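GH18 chiitnase (PDB 6K7Z) probably hydrolyses the beta-1,4 linkages of chitin within the chain, as an endochitinase of glycoside hydrolase family 18. Local coordinates at residues I240-I245 / A273-L278. Numbering follows the deposited sequence.
Sequences IINEVI and AIAQSL
I241, I245 and I240 meet I274, S277 and L278 where helix 237-251 packs beside helix 269-277. The contact is mainly apolar. The methyl CD1 of I274 reaches in among the three isoleucines. It lies 3.9 Å from CG2 of I240 and 3.9 Å from CD1 of I245, with CG1 of I241 slightly farther off. The I240 side chain runs nearly perpendicular to that of I274. On the C-terminal side, CG2 of I245 touches CD2 of L278 at 4.0 Å. I241 lies along S277: its CG1 and CG2 both face CB of the serine. CG1 of I241 is anti to the carbonyl carbon (chi1 -71°), which sets it beside S277. The extended chain then takes CD1 to 4.0 Å from O of A273. Cutting I241 back to an alanine is likely to open a gap beside S277 and leave one flank of the I274 methyl less well packed.

No hydrogen bond joins the segments. The hydroxyl of S277 turns back on its own helix. OG donates to O of I274 at 2.7 Å, with the donor tilted 17° from the carbonyl plane. OG also lies 3.4 Å from CD1 of I245, an apolar neighbour for a hydroxyl whose proton goes to I274 O. S277 O accepts a hydrogen bond from Q249, farther along helix 237-251.

The axes of the short segments pass 10.7 Å apart at -44°. I245, I274 and L278 also rest on I257 of strand 256-260. Two neighbouring outer helices pack over a strand of the inner barrel, as in the TIM barrel of family 18 chitinases.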
ATOM      1  N   ILE A 240      -7.525  12.561 -13.572  1.00 11.67           N
ATOM      2  CA  ILE A 240      -7.548  11.156 -13.157  1.00 14.40           C
ATOM      3  C   ILE A 240      -8.781  10.469 -13.722  1.00 14.96           C
ATOM      4  O   ILE A 240      -8.704   9.374 -14.292  1.00 12.93           O
ATOM      5  CB  ILE A 240      -7.511  11.033 -11.625  1.00 11.07           C
ATOM      6  CG1 ILE A 240      -6.217  11.597 -11.041  1.00 10.93           C
ATOM      7  CG2 ILE A 240      -7.708   9.560 -11.203  1.00 14.04           C
ATOM      8  CD1 ILE A 240      -6.299  11.807  -9.509  1.00 12.96           C
ATOM      9  N   ILE A 241      -9.944  11.110 -13.567  1.00 14.77           N
ATOM     10  CA  ILE A 241     -11.198  10.492 -13.985  1.00 16.03           C
ATOM     11  C   ILE A 241     -11.202  10.255 -15.488  1.00 14.54           C
ATOM     12  O   ILE A 241     -11.436   9.136 -15.960  1.00 15.75           O
ATOM     13  CB  ILE A 241     -12.392  11.362 -13.555  1.00 17.81           C
ATOM     14  CG1 ILE A 241     -12.575  11.301 -12.038  1.00 15.57           C
ATOM     15  CG2 ILE A 241     -13.665  10.920 -14.260  1.00 17.22           C
ATOM     16  CD1 ILE A 241     -13.657  12.250 -11.550  1.00 17.87           C
ATOM     17  N   ASN A 242     -10.917  11.297 -16.261  1.00 14.27           N
ATOM     18  CA  ASN A 242     -11.182  11.228 -17.686  1.00 13.07           C
ATOM     19  C   ASN A 242      -9.995  10.747 -18.517  1.00 16.87           C
ATOM     20  O   ASN A 242     -10.195  10.374 -19.677  1.00 17.92           O
ATOM     21  CB  ASN A 242     -11.667  12.596 -18.173  1.00 16.39           C
ATOM     22  CG  ASN A 242     -13.113  12.857 -17.781  1.00 17.34           C
ATOM     23  OD1 ASN A 242     -14.023  12.168 -18.257  1.00 18.93           O
ATOM     24  ND2 ASN A 242     -13.336  13.841 -16.903  1.00 17.64           N
ATOM     25  N   GLU A 243      -8.778  10.722 -17.964  1.00 14.25           N
ATOM     26  CA  GLU A 243      -7.617  10.250 -18.705  1.00 12.46           C
ATOM     27  C   GLU A 243      -6.990   8.996 -18.118  1.00 15.31           C
ATOM     28  O   GLU A 243      -6.110   8.413 -18.765  1.00 14.05           O
ATOM     29  CB  GLU A 243      -6.541  11.347 -18.809  1.00 16.38           C
ATOM     30  CG  GLU A 243      -7.062  12.656 -19.423  1.00 15.13           C
ATOM     31  CD  GLU A 243      -5.970  13.556 -19.997  1.00 19.78           C
ATOM     32  OE1 GLU A 243      -4.953  13.039 -20.516  1.00 18.07           O
ATOM     33  OE2 GLU A 243      -6.145  14.795 -19.971  1.00 17.82           O
ATOM     34  N   VAL A 244      -7.425   8.555 -16.937  1.00 12.89           N
ATOM     35  CA  VAL A 244      -6.950   7.299 -16.366  1.00 13.00           C
ATOM     36  C   VAL A 244      -8.112   6.338 -16.155  1.00 14.32           C
ATOM     37  O   VAL A 244      -8.138   5.243 -16.729  1.00 13.85           O
ATOM     38  CB  VAL A 244      -6.205   7.545 -15.040  1.00 13.89           C
ATOM     39  CG1 VAL A 244      -5.864   6.223 -14.365  1.00 14.61           C
ATOM     40  CG2 VAL A 244      -4.963   8.379 -15.264  1.00 13.53           C
ATOM     41  N   ILE A 245      -9.063   6.735 -15.299  1.00 14.18           N
ATOM     42  CA  ILE A 245     -10.133   5.837 -14.874  1.00 12.45           C
ATOM     43  C   ILE A 245     -11.005   5.438 -16.058  1.00 16.54           C
ATOM     44  O   ILE A 245     -11.221   4.252 -16.327  1.00 16.22           O
ATOM     45  CB  ILE A 245     -10.965   6.484 -13.752  1.00 12.15           C
ATOM     46  CG1 ILE A 245     -10.153   6.545 -12.446  1.00 15.24           C
ATOM     47  CG2 ILE A 245     -12.259   5.710 -13.541  1.00 17.59           C
ATOM     48  CD1 ILE A 245     -10.849   7.270 -11.307  1.00 12.29           C
ATOM     49  N   ALA A 273     -15.711  12.324  -5.307  1.00 10.46           N
ATOM     50  CA  ALA A 273     -15.727  12.425  -6.766  1.00 14.73           C
ATOM     51  C   ALA A 273     -15.113  11.185  -7.418  1.00 17.37           C
ATOM     52  O   ALA A 273     -15.621  10.688  -8.431  1.00 16.60           O
ATOM     53  CB  ALA A 273     -14.996  13.693  -7.215  1.00 11.20           C
ATOM     54  N   ILE A 274     -14.044  10.663  -6.856  1.00 14.33           N
ATOM     55  CA  ILE A 274     -13.425   9.497  -7.408  1.00 13.70           C
ATOM     56  C   ILE A 274     -14.342   8.299  -7.275  1.00 15.84           C
ATOM     57  O   ILE A 274     -14.495   7.556  -8.179  1.00 18.62           O
ATOM     58  CB  ILE A 274     -12.071   9.202  -6.708  1.00 13.92           C
ATOM     59  CG1 ILE A 274     -11.059  10.204  -7.173  1.00 13.15           C
ATOM     60  CG2 ILE A 274     -11.568   7.803  -6.950  1.00 13.90           C
ATOM     61  CD1 ILE A 274     -10.570   9.972  -8.574  1.00 15.49           C
ATOM     62  N   ALA A 275     -14.922   8.137  -6.111  1.00 14.81           N
ATOM     63  CA  ALA A 275     -15.795   6.994  -5.886  1.00 20.02           C
ATOM     64  C   ALA A 275     -16.958   6.982  -6.887  1.00 21.08           C
ATOM     65  O   ALA A 275     -17.274   6.005  -7.469  1.00 19.42           O
ATOM     66  CB  ALA A 275     -16.261   6.886  -4.465  1.00 15.72           C
ATOM     67  N   GLN A 276     -17.530   8.139  -7.079  1.00 21.50           N
ATOM     68  CA  GLN A 276     -18.622   8.310  -7.999  1.00 21.81           C
ATOM     69  C   GLN A 276     -18.223   7.790  -9.382  1.00 26.31           C
ATOM     70  O   GLN A 276     -18.974   7.162 -10.054  1.00 28.58           O
ATOM     71  CB  GLN A 276     -18.927   9.777  -8.111  1.00 24.28           C
ATOM     72  CG  GLN A 276     -20.157  10.034  -8.937  1.00 34.47           C
ATOM     73  CD  GLN A 276     -21.365   9.241  -8.482  1.00 41.80           C
ATOM     74  OE1 GLN A 276     -21.754   8.262  -9.114  1.00 46.57           O
ATOM     75  NE2 GLN A 276     -21.974   9.676  -7.389  1.00 43.76           N
ATOM     76  N   SER A 277     -17.009   8.070  -9.786  1.00 20.14           N
ATOM     77  CA  SER A 277     -16.542   7.645 -11.075  1.00 22.06           C
ATOM     78  C   SER A 277     -16.274   6.174 -11.200  1.00 24.62           C
ATOM     79  O   SER A 277     -16.164   5.689 -12.244  1.00 24.20           O
ATOM     80  CB  SER A 277     -15.298   8.410 -11.470  1.00 23.69           C
ATOM     81  OG  SER A 277     -14.197   7.860 -10.857  1.00 23.04           O
ATOM     82  N   LEU A 278     -16.151   5.485 -10.093  1.00 26.09           N
ATOM     83  CA  LEU A 278     -15.923   4.066 -10.098  1.00 25.73           C
ATOM     84  C   LEU A 278     -17.213   3.274 -10.180  1.00 30.50           C
ATOM     85  O   LEU A 278     -18.229   3.759  -9.798  1.00 29.30           O
ATOM     86  CB  LEU A 278     -15.094   3.665  -8.897  1.00 21.04           C
ATOM     87  CG  LEU A 278     -13.705   4.290  -8.874  1.00 20.68           C
ATOM     88  CD1 LEU A 278     -12.974   3.976  -7.599  1.00 18.18           C
ATOM     89  CD2 LEU A 278     -12.903   3.794 -10.053  1.00 20.14           C
TER